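Local coordinates for peptidoglycan recognition protein 3 (Branchiostoma belcheri tsingtauense, PDB 4Z8I) that probably cleaves bacterial peptidoglycan as a zinc-dependent N-acetylmuramoyl-L-alanine amidase that also carries a chitin-binding domain, at residues G201-D204 against T208-P211; V91-A96 against I126-L131; I161-D166 against A174-A179; N115-M118 against G122-D125; S105-V110 against N137-R142. All blocks are in the same frame, centred on the assembly; numbering follows the deposited sequence.

Interaction 1: G201-D204 against T208-P211; sequences GHRD and TACP. With ZN (zinc ion), chain B.
The zinc site of the amidase domain draws a ligand from each of these segments: His202, in a short, weakly bonded helical turn, and Cys210, in the loop that follows it. His202 ND1 lies 2.0 Å from the zinc and Cys210 SG 2.3 Å from it. Both side chains extend opposite their backbone nitrogens, with chi1 of His202 at -171°, and this turns the two donor atoms onto the same ion. The sulfur sits in the plane of the imidazole, at its edge. Thr208 comes from another direction, its OG1 over one ring face toward the rim and 3.3 Å from His202 ND1; with that nitrogen engaged by zinc, the pair is packing and not a hydrogen bond. The oxygen of water 1, 1.9 Å from the zinc, and His93 of strand 87-94 complete a four-ligand shell. Two histidines, a cysteine and a water are the ligand set of the T7-lysozyme-like amidases and of catalytically active peptidoglycan recognition proteins, consistent with hydrolysis at this metal. Beside the site, Arg203 bends at chi3 (61°) and sends NH2 2.7 Å to Ala209 O, a nearly straight bond (170°) in the guanidinium plane. The same NH2 reaches Asn213, and the guanidinium makes a cation-pi contact with Tyr216. Arg203 N adds a weak bond to Cys210 O at 2.8 Å. The peptide before Pro211 is cis, and Pro211 CD packs 3.9 Å from His202 N.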
# COMPACT_ATOMS: atom_id res chain seq x y z
N GLY A 201 -6.01 7.54 -9.73
CA GLY A 201 -5.12 8.62 -9.34
C GLY A 201 -6.01 9.76 -8.89
O GLY A 201 -7.20 9.77 -9.23
N HIS A 202 -5.48 10.70 -8.13
CA HIS A 202 -6.28 11.82 -7.65
C HIS A 202 -6.87 12.62 -8.81
O HIS A 202 -8.01 13.06 -8.76
CB HIS A 202 -5.45 12.73 -6.74
CG HIS A 202 -6.25 13.78 -6.04
ND1 HIS A 202 -5.66 14.81 -5.33
CD2 HIS A 202 -7.58 13.97 -5.92
CE1 HIS A 202 -6.60 15.59 -4.82
NE2 HIS A 202 -7.78 15.09 -5.16
N ARG A 203 -6.08 12.79 -9.87
CA ARG A 203 -6.52 13.55 -11.04
C ARG A 203 -7.68 12.88 -11.76
O ARG A 203 -8.41 13.53 -12.51
CB ARG A 203 -5.36 13.76 -12.01
CG ARG A 203 -4.81 12.46 -12.59
CD ARG A 203 -3.75 12.72 -13.65
NE ARG A 203 -2.59 13.44 -13.11
CZ ARG A 203 -1.53 13.79 -13.83
NH1 ARG A 203 -1.48 13.48 -15.12
NH2 ARG A 203 -0.53 14.44 -13.27
N ASP A 204 -7.84 11.58 -11.54
CA ASP A 204 -8.92 10.83 -12.18
C ASP A 204 -10.28 11.18 -11.58
O ASP A 204 -11.31 11.01 -12.23
CB ASP A 204 -8.67 9.32 -12.04
CG ASP A 204 -7.55 8.83 -12.93
OD1 ASP A 204 -7.37 9.38 -14.03
OD2 ASP A 204 -6.85 7.88 -12.52
N THR A 208 -6.67 18.12 -10.11
CA THR A 208 -5.31 18.38 -9.66
C THR A 208 -4.31 17.76 -10.62
O THR A 208 -4.68 17.05 -11.55
CB THR A 208 -5.05 17.82 -8.24
OG1 THR A 208 -5.53 16.47 -8.16
CG2 THR A 208 -5.75 18.66 -7.20
N ALA A 209 -3.03 18.04 -10.40
CA ALA A 209 -1.97 17.34 -11.11
C ALA A 209 -1.54 16.13 -10.30
O ALA A 209 -0.71 15.33 -10.73
CB ALA A 209 -0.79 18.27 -11.36
N CYS A 210 -2.11 16.00 -9.10
CA CYS A 210 -1.87 14.85 -8.24
C CYS A 210 -2.31 13.58 -8.96
O CYS A 210 -3.36 13.57 -9.59
CB CYS A 210 -2.66 15.02 -6.94
SG CYS A 210 -2.18 13.95 -5.57
N PRO A 211 -1.52 12.50 -8.84
CA PRO A 211 -0.33 12.34 -8.01
C PRO A 211 0.97 12.61 -8.75
O PRO A 211 1.97 11.95 -8.46
CB PRO A 211 -0.39 10.86 -7.65
CG PRO A 211 -0.93 10.23 -8.89
CD PRO A 211 -1.89 11.23 -9.51
ZN ZN B . -4.06 14.27 -4.35
O HOH W 1 -4.05 15.51 -2.83

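Interaction 2: V91-A96 against I126-L131; sequences VIHHSA and IGYNFL. With ZN (zinc ion), chain B.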
# COMPACT_ATOMS: atom_id res chain seq x y z
N VAL A 91 -7.59 5.60 -4.03
CA VAL A 91 -7.11 6.82 -4.68
C VAL A 91 -5.65 7.07 -4.30
O VAL A 91 -5.29 7.03 -3.13
CB VAL A 91 -7.97 8.04 -4.30
CG1 VAL A 91 -7.53 9.27 -5.07
CG2 VAL A 91 -9.43 7.75 -4.58
N ILE A 92 -4.82 7.32 -5.31
CA ILE A 92 -3.39 7.53 -5.09
C ILE A 92 -3.03 9.01 -5.13
O ILE A 92 -3.43 9.73 -6.05
CB ILE A 92 -2.55 6.76 -6.13
CG1 ILE A 92 -2.86 5.26 -6.06
CG2 ILE A 92 -1.06 7.00 -5.91
CD1 ILE A 92 -2.50 4.63 -4.73
N HIS A 93 -2.27 9.46 -4.14
CA HIS A 93 -1.90 10.86 -4.02
C HIS A 93 -0.39 11.03 -3.99
O HIS A 93 0.34 10.09 -3.70
CB HIS A 93 -2.49 11.45 -2.74
CG HIS A 93 -3.97 11.59 -2.75
ND1 HIS A 93 -4.61 12.74 -3.19
CD2 HIS A 93 -4.96 10.73 -2.39
CE1 HIS A 93 -5.91 12.58 -3.09
NE2 HIS A 93 -6.15 11.37 -2.61
N HIS A 94 0.08 12.24 -4.30
CA HIS A 94 1.46 12.61 -4.00
C HIS A 94 1.47 13.81 -3.06
O HIS A 94 0.52 14.58 -3.01
CB HIS A 94 2.31 12.83 -5.26
CG HIS A 94 2.12 14.16 -5.92
ND1 HIS A 94 3.11 14.76 -6.67
CD2 HIS A 94 1.06 15.00 -5.96
CE1 HIS A 94 2.67 15.92 -7.13
NE2 HIS A 94 1.43 16.09 -6.72
N SER A 95 2.54 13.93 -2.28
CA SER A 95 2.64 15.01 -1.30
C SER A 95 2.83 16.36 -1.99
O SER A 95 2.50 17.40 -1.42
CB SER A 95 3.81 14.75 -0.35
OG SER A 95 4.09 15.87 0.46
N ALA A 96 3.34 16.32 -3.22
CA ALA A 96 3.80 17.52 -3.92
C ALA A 96 4.74 18.30 -3.01
O ALA A 96 4.69 19.53 -2.96
CB ALA A 96 2.63 18.38 -4.37
N ILE A 126 -4.72 14.38 9.96
CA ILE A 126 -4.07 14.32 8.66
C ILE A 126 -5.03 13.67 7.66
O ILE A 126 -5.68 12.67 7.96
CB ILE A 126 -2.72 13.58 8.75
CG1 ILE A 126 -1.96 13.64 7.42
CG2 ILE A 126 -2.90 12.14 9.20
CD1 ILE A 126 -0.55 13.11 7.51
N GLY A 127 -5.13 14.26 6.47
CA GLY A 127 -6.19 13.92 5.53
C GLY A 127 -6.20 12.52 4.96
O GLY A 127 -7.26 11.93 4.76
N TYR A 128 -5.01 11.98 4.70
CA TYR A 128 -4.90 10.69 4.04
C TYR A 128 -5.07 9.54 5.02
O TYR A 128 -4.80 9.69 6.22
CB TYR A 128 -3.56 10.58 3.31
CG TYR A 128 -3.16 11.84 2.57
CD1 TYR A 128 -3.72 12.15 1.34
CD2 TYR A 128 -2.21 12.71 3.10
CE1 TYR A 128 -3.35 13.29 0.66
CE2 TYR A 128 -1.84 13.85 2.43
CZ TYR A 128 -2.41 14.14 1.21
OH TYR A 128 -2.04 15.28 0.53
N ASN A 129 -5.52 8.40 4.51
CA ASN A 129 -5.64 7.20 5.33
C ASN A 129 -4.27 6.60 5.60
O ASN A 129 -4.01 6.09 6.70
CB ASN A 129 -6.53 6.16 4.64
CG ASN A 129 -7.95 6.65 4.44
OD1 ASN A 129 -8.29 7.19 3.39
ND2 ASN A 129 -8.79 6.47 5.46
N PHE A 130 -3.40 6.65 4.60
CA PHE A 130 -2.04 6.15 4.75
C PHE A 130 -1.06 6.98 3.94
O PHE A 130 -1.42 7.58 2.93
CB PHE A 130 -1.95 4.69 4.30
CG PHE A 130 -2.76 3.74 5.14
CD1 PHE A 130 -2.25 3.25 6.34
CD2 PHE A 130 -4.02 3.34 4.73
CE1 PHE A 130 -2.99 2.38 7.11
CE2 PHE A 130 -4.77 2.46 5.50
CZ PHE A 130 -4.25 1.99 6.69
N LEU A 131 0.19 7.01 4.39
CA LEU A 131 1.25 7.67 3.63
C LEU A 131 2.36 6.67 3.33
O LEU A 131 2.45 5.62 3.95
CB LEU A 131 1.79 8.90 4.36
CG LEU A 131 0.78 10.03 4.60
CD1 LEU A 131 0.09 9.87 5.94
CD2 LEU A 131 1.43 11.40 4.50
ZN ZN B . -4.06 14.27 -4.35
O HOH W 1 -4.05 15.51 -2.83
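His93 and Tyr128 face each other with their CA atoms 8.6 Å apart, the nearest backbone approach between strand 91-94 and the loop that runs into strand 130-131. Mainly the two side chains bridge that distance. Tyr128 lays CE1 over one face of the His93 imidazole, off toward the rim, 3.9 Å from His93 CG. The ring centroids are 5.4 Å apart and the planes incline at 53°, neither a stack nor a T-shaped pair. His93 has its chi1 at -69°, with CG opposite the carbonyl carbon, which carries the ring away from the strand toward the metal. There ND1 binds zinc at 2.0 Å while NE2 is hydrogen-bonded to His150 ND1, so both nitrogens are engaged and the ring cannot readily turn. Replacing Tyr128 by an alanine would probably leave that face of His93 without its aromatic partner and open a gap beside the zinc ligand. Tyr128 also packs on His117 of helix 103-120, on His150 and on Cys162. Strand 158-163 runs between 87-94 and 130-132 in the mixed sheet, bonding His93 on one side, while Ile126 leans on helix 103-120.

Interaction 3: I161-D166 against A174-A179; sequences ICFMGD and ASAIAA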
# COMPACT_ATOMS: atom_id res chain seq x y z
N ILE A 161 -4.19 6.93 -0.25
CA ILE A 161 -2.77 6.67 -0.02
C ILE A 161 -1.93 7.77 -0.65
O ILE A 161 -2.05 8.03 -1.85
CB ILE A 161 -2.33 5.33 -0.62
CG1 ILE A 161 -3.14 4.18 -0.02
CG2 ILE A 161 -0.84 5.11 -0.38
CD1 ILE A 161 -2.81 2.83 -0.62
N CYS A 162 -1.08 8.40 0.15
CA CYS A 162 -0.26 9.50 -0.36
C CYS A 162 1.22 9.18 -0.30
O CYS A 162 1.77 8.94 0.77
CB CYS A 162 -0.55 10.78 0.41
SG CYS A 162 0.47 12.18 -0.10
N PHE A 163 1.88 9.19 -1.45
CA PHE A 163 3.33 9.07 -1.50
C PHE A 163 3.92 10.40 -1.09
O PHE A 163 3.45 11.45 -1.53
CB PHE A 163 3.80 8.71 -2.91
CG PHE A 163 3.48 7.30 -3.32
CD1 PHE A 163 2.18 6.93 -3.65
CD2 PHE A 163 4.48 6.34 -3.38
CE1 PHE A 163 1.89 5.64 -4.03
CE2 PHE A 163 4.19 5.05 -3.77
CZ PHE A 163 2.90 4.70 -4.09
N MET A 164 4.94 10.38 -0.24
CA MET A 164 5.57 11.62 0.19
C MET A 164 6.69 12.05 -0.76
O MET A 164 7.76 11.44 -0.80
CB MET A 164 6.06 11.52 1.63
CG MET A 164 4.93 11.51 2.64
SD MET A 164 5.48 11.50 4.34
CE MET A 164 6.31 9.92 4.42
N GLY A 165 6.41 13.11 -1.52
CA GLY A 165 7.35 13.64 -2.49
C GLY A 165 6.62 14.28 -3.65
O GLY A 165 5.38 14.30 -3.67
N ASP A 166 7.37 14.81 -4.60
CA ASP A 166 6.79 15.37 -5.82
C ASP A 166 7.19 14.48 -6.99
O ASP A 166 8.38 14.34 -7.29
CB ASP A 166 7.29 16.79 -6.05
CG ASP A 166 6.49 17.53 -7.12
OD1 ASP A 166 5.68 16.88 -7.82
OD2 ASP A 166 6.67 18.75 -7.26
N ALA A 174 11.43 2.09 -5.65
CA ALA A 174 10.73 0.83 -5.87
C ALA A 174 10.15 0.29 -4.57
O ALA A 174 9.11 -0.36 -4.56
CB ALA A 174 11.66 -0.19 -6.51
N SER A 175 10.84 0.58 -3.47
CA SER A 175 10.37 0.16 -2.15
C SER A 175 9.07 0.86 -1.75
O SER A 175 8.22 0.27 -1.09
CB SER A 175 11.45 0.40 -1.09
OG SER A 175 11.80 1.77 -1.02
N ALA A 176 8.92 2.11 -2.17
CA ALA A 176 7.70 2.86 -1.90
C ALA A 176 6.52 2.26 -2.65
O ALA A 176 5.44 2.04 -2.08
CB ALA A 176 7.89 4.32 -2.26
N ILE A 177 6.73 1.99 -3.94
CA ILE A 177 5.73 1.35 -4.79
C ILE A 177 5.32 -0.00 -4.22
O ILE A 177 4.13 -0.30 -4.08
CB ILE A 177 6.28 1.13 -6.21
CG1 ILE A 177 6.96 2.40 -6.74
CG2 ILE A 177 5.17 0.66 -7.14
CD1 ILE A 177 6.04 3.59 -6.88
N ALA A 178 6.32 -0.82 -3.90
CA ALA A 178 6.09 -2.14 -3.32
C ALA A 178 5.30 -2.04 -2.03
O ALA A 178 4.39 -2.84 -1.78
CB ALA A 178 7.42 -2.83 -3.07
N ALA A 179 5.64 -1.06 -1.20
CA ALA A 179 4.94 -0.86 0.07
C ALA A 179 3.48 -0.48 -0.15
O ALA A 179 2.60 -0.96 0.57
CB ALA A 179 5.64 0.19 0.90
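Ala176 and Ile177, the two residues that receive Phe163, belong to the first turns of helix 174-190, where Ala178 N bonds Ala174 O at 2.9 Å and Ala179 N bonds Ser175 O at 2.9 Å. The contact is the helix-on-sheet packing of the alpha/beta amidase fold: this helix lies against the mixed sheet in which 158-163 is an inner strand, bonded to 87-94 on one side and 130-132 on the other. Phe163 points from that strand toward the helix. With chi1 at -72° its ring extends opposite its own carbonyl carbon, and CE2 is the ring atom closest to the helix. Phe163 CE2 comes within 3.7 Å of Ala176 O, whose carbonyl carbon is nearly as close, and lies 4.1 Å from Ala176 CB. The small alanine lets the ring come near the helix backbone, and Ile177 N lies in the plane of the ring at its edge. Trp222 touches both Phe163 and Ile177, while Ile92, Val132 and Ala180 also pack on the phenyl ring, making its surroundings largely apolar. Ile177 starts by pointing away from the strand, but its chain folds back at chi2 (-63°), bringing CD1 to 3.9 Å from Phe163 CE2.

Interaction 4: N115-M118 against G122-D125; sequences NYHM and GYSD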
# COMPACT_ATOMS: atom_id res chain seq x y z
N ASN A 115 0.43 18.60 10.80
CA ASN A 115 0.35 19.96 11.32
C ASN A 115 -0.21 20.94 10.30
O ASN A 115 -0.94 21.86 10.65
CB ASN A 115 1.73 20.44 11.81
CG ASN A 115 2.19 19.70 13.04
OD1 ASN A 115 1.41 19.03 13.72
ND2 ASN A 115 3.48 19.83 13.35
N TYR A 116 0.12 20.73 9.03
CA TYR A 116 -0.41 21.57 7.97
C TYR A 116 -1.91 21.35 7.78
O TYR A 116 -2.66 22.31 7.60
CB TYR A 116 0.34 21.32 6.65
CG TYR A 116 -0.29 21.96 5.44
CD1 TYR A 116 -0.55 23.32 5.40
CD2 TYR A 116 -0.62 21.20 4.32
CE1 TYR A 116 -1.12 23.91 4.29
CE2 TYR A 116 -1.19 21.78 3.21
CZ TYR A 116 -1.44 23.14 3.20
OH TYR A 116 -2.01 23.72 2.09
N HIS A 117 -2.34 20.10 7.82
CA HIS A 117 -3.76 19.79 7.64
C HIS A 117 -4.63 20.25 8.81
O HIS A 117 -5.74 20.74 8.61
CB HIS A 117 -3.96 18.29 7.40
CG HIS A 117 -3.57 17.85 6.02
ND1 HIS A 117 -3.62 16.53 5.63
CD2 HIS A 117 -3.12 18.55 4.95
CE1 HIS A 117 -3.22 16.43 4.37
NE2 HIS A 117 -2.91 17.64 3.94
N MET A 118 -4.12 20.10 10.02
CA MET A 118 -4.88 20.43 11.22
C MET A 118 -4.82 21.92 11.59
O MET A 118 -5.83 22.52 11.93
CB MET A 118 -4.42 19.57 12.40
CG MET A 118 -4.52 18.08 12.14
SD MET A 118 -4.15 17.09 13.59
CE MET A 118 -5.42 17.68 14.71
N GLY A 122 -7.32 23.20 9.04
CA GLY A 122 -8.38 22.97 10.01
C GLY A 122 -9.00 21.58 9.99
O GLY A 122 -10.12 21.39 10.47
N TYR A 123 -8.28 20.60 9.46
CA TYR A 123 -8.77 19.23 9.44
C TYR A 123 -8.77 18.66 10.86
O TYR A 123 -8.07 19.16 11.74
CB TYR A 123 -7.89 18.34 8.54
CG TYR A 123 -7.95 18.65 7.05
CD1 TYR A 123 -8.61 19.76 6.56
CD2 TYR A 123 -7.33 17.80 6.14
CE1 TYR A 123 -8.65 20.03 5.21
CE2 TYR A 123 -7.37 18.06 4.78
CZ TYR A 123 -8.03 19.17 4.33
OH TYR A 123 -8.07 19.43 2.98
N SER A 124 -9.57 17.62 11.08
CA SER A 124 -9.62 16.96 12.38
C SER A 124 -8.40 16.06 12.59
O SER A 124 -8.09 15.66 13.71
CB SER A 124 -10.90 16.13 12.51
OG SER A 124 -12.06 16.94 12.35
N ASP A 125 -7.73 15.73 11.49
CA ASP A 125 -6.55 14.88 11.50
C ASP A 125 -5.89 15.00 10.13
O ASP A 125 -6.43 15.65 9.24
CB ASP A 125 -6.95 13.42 11.77
CG ASP A 125 -5.76 12.52 12.02
OD1 ASP A 125 -4.63 13.03 12.16
OD2 ASP A 125 -5.96 11.29 12.10
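His117 and Tyr123 lie at the heart of the tightly packed part of this contact. His117 O, near the end of helix 103-120, accepts a hydrogen bond from Tyr123 N at 2.7 Å, and the bond is fairly straight (163°). Gly122 N is also close to that oxygen, but at too poor an angle to bond. The side chains follow the backbone: His117 CB meets Tyr123 CD2 at 3.6 Å, and Tyr123 CE2 rides over one face of the imidazole, toward its rim. The two planes are inclined, neither stacked nor edge-to-face. His117 ND1 accepts a hydrogen bond from Gly127 N, which fixes the turn of the imidazole. Met118 belongs to the packed part as well. Its CB points away overall, yet still touches Tyr123 O; CG already lies 3.8 Å from Asp125 CA, and a bend at chi3 (60°) then brings CE to 3.5 Å from Ser124 O. The loose, solvent side is formed by Gly122 and Ser124, both exposed, and the serine side chain points away from the helix. A CA-H...O contact from Gly122 CA to Met118 O, 3.2 Å, runs along this outer side. Asp125 directs its carboxylate elsewhere, to a salt bridge with Lys69 and a hydrogen bond from Gln114. Gly122, with phi at 83°, is the first residue to leave helical geometry, and the arrangement is that of a helix C-terminus ended by a glycine of left-handed conformation, whose loop then runs to strand 130-132.

Interaction 5: S105-V110 against N137-R142; sequences SCSLQV and NVYEGR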
# COMPACT_ATOMS: atom_id res chain seq x y z
N SER A 105 13.18 10.86 9.12
CA SER A 105 12.82 11.96 8.23
C SER A 105 11.40 11.82 7.66
O SER A 105 10.69 12.81 7.48
CB SER A 105 13.84 12.11 7.10
OG SER A 105 14.07 10.87 6.45
N CYS A 106 10.99 10.59 7.38
CA CYS A 106 9.63 10.37 6.90
C CYS A 106 8.62 10.59 8.02
O CYS A 106 7.51 11.08 7.78
CB CYS A 106 9.48 8.98 6.29
SG CYS A 106 10.31 8.81 4.69
N SER A 107 8.97 10.21 9.22
CA SER A 107 8.12 10.46 10.34
C SER A 107 7.98 11.93 10.60
O SER A 107 6.92 12.40 10.90
CB SER A 107 8.65 9.74 11.55
OG SER A 107 8.57 8.37 11.33
N LEU A 108 9.07 12.66 10.48
CA LEU A 108 9.01 14.08 10.61
C LEU A 108 8.15 14.65 9.53
O LEU A 108 7.35 15.50 9.78
CB LEU A 108 10.39 14.71 10.54
CG LEU A 108 10.40 16.23 10.61
CD1 LEU A 108 9.74 16.90 9.44
CD2 LEU A 108 9.87 16.77 11.88
N GLN A 109 8.29 14.15 8.32
CA GLN A 109 7.54 14.67 7.22
C GLN A 109 6.06 14.48 7.40
O GLN A 109 5.30 15.34 7.13
CB GLN A 109 8.02 14.06 5.92
CG GLN A 109 7.62 14.84 4.69
CD GLN A 109 7.84 16.31 4.83
OE1 GLN A 109 8.85 16.74 5.30
NE2 GLN A 109 6.91 17.07 4.40
N VAL A 110 5.66 13.34 7.90
CA VAL A 110 4.26 13.06 8.22
C VAL A 110 3.75 14.01 9.31
O VAL A 110 2.62 14.49 9.23
CB VAL A 110 4.07 11.60 8.68
CG1 VAL A 110 2.63 11.37 9.11
CG2 VAL A 110 4.43 10.65 7.56
N ASN A 137 8.60 2.62 3.80
CA ASN A 137 7.66 2.36 4.88
C ASN A 137 6.26 2.92 4.62
O ASN A 137 6.09 3.85 3.83
CB ASN A 137 8.19 2.92 6.20
CG ASN A 137 9.32 2.09 6.78
OD1 ASN A 137 9.22 0.86 6.86
ND2 ASN A 137 10.40 2.75 7.18
N VAL A 138 5.27 2.33 5.28
CA VAL A 138 3.91 2.85 5.27
C VAL A 138 3.62 3.50 6.62
O VAL A 138 4.00 2.97 7.67
CB VAL A 138 2.88 1.74 5.00
CG1 VAL A 138 1.49 2.32 4.87
CG2 VAL A 138 3.25 0.98 3.75
N TYR A 139 2.97 4.66 6.59
CA TYR A 139 2.64 5.39 7.81
C TYR A 139 1.13 5.53 7.98
O TYR A 139 0.40 5.74 7.01
CB TYR A 139 3.33 6.76 7.82
CG TYR A 139 4.84 6.66 7.84
CD1 TYR A 139 5.55 6.42 6.67
CD2 TYR A 139 5.55 6.79 9.03
CE1 TYR A 139 6.93 6.31 6.69
CE2 TYR A 139 6.92 6.68 9.05
CZ TYR A 139 7.61 6.44 7.88
OH TYR A 139 8.98 6.34 7.89
N GLU A 140 0.67 5.40 9.22
CA GLU A 140 -0.75 5.38 9.53
C GLU A 140 -1.34 6.78 9.63
O GLU A 140 -0.91 7.58 10.46
CB GLU A 140 -0.99 4.63 10.85
CG GLU A 140 -2.45 4.46 11.23
CD GLU A 140 -2.63 3.91 12.64
OE1 GLU A 140 -1.73 4.12 13.48
OE2 GLU A 140 -3.67 3.27 12.90
N GLY A 141 -2.31 7.07 8.77
CA GLY A 141 -3.06 8.30 8.86
C GLY A 141 -4.38 8.05 9.57
O GLY A 141 -4.39 7.68 10.75
N ARG A 142 -5.49 8.23 8.86
CA ARG A 142 -6.80 7.97 9.45
C ARG A 142 -7.12 6.48 9.47
O ARG A 142 -8.09 6.05 10.09
CB ARG A 142 -7.89 8.75 8.70
CG ARG A 142 -7.66 10.25 8.72
CD ARG A 142 -8.83 11.04 8.15
NE ARG A 142 -8.58 12.47 8.26
CZ ARG A 142 -9.48 13.42 8.01
NH1 ARG A 142 -10.71 13.08 7.65
NH2 ARG A 142 -9.15 14.69 8.14
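Asn137 leads toward Tyr139, the residue through which this segment touches Cys106, Ser107 and Val110 of the helix, and its ND2 is hydrogen-bonded to Asp135. Val138 turns to the other side of the sheet, packing on Ala179 and Leu183 of helix 174-190. Tyr139 then points back at helix 103-120, the axes of helix 105-110 and strand 138-140 being 10.1 Å apart at closest and 37° from parallel. Its chi1 of -64° sets the ring opposite the carbonyl carbon and lays it along the helix. Val110 CG2 meets the root of the ring, 4.0 Å from Tyr139 CG. Farther out, Ser107 OG comes to 3.3 Å from Tyr139 CE2, and Cys106 CB lies 3.5 Å from Tyr139 CZ. Without the phenol ring, as with an alanine at Tyr139, a gap would probably open between helix and strand, and Asp135 would lose that hydrogen-bond partner. Glu140 points away from the helix, and Arg142, after Gly141, reaches the backbone oxygens of Asp125 and Ile126. Cys106 is held in a disulfide with Cys100. The helix-strand contact is thus mainly apolar, its hydroxyls bonded to other partners: Tyr139 OH to Asp135 and Ser107 OG to Gln103 O.

In the fold
Interactions 2, 3 and 5 are buried and belong to the mixed sheet and the helices on it, whereas interactions 1 and 4, partly buried, each join a helix to the loop that follows it. Interactions 3 and 5 pack helices 174-190 and 103-120 against the sheet through one aromatic ring each, and they touch where Met164 meets Val110. Interactions 1 and 2 share the zinc and water 1; there, metal coordination is added to packing. Interaction 4, on the same helix as interaction 5 but nearer its C-terminal end, relies on a backbone bond, and it meets interaction 2 through His117, Gly127 and Tyr128.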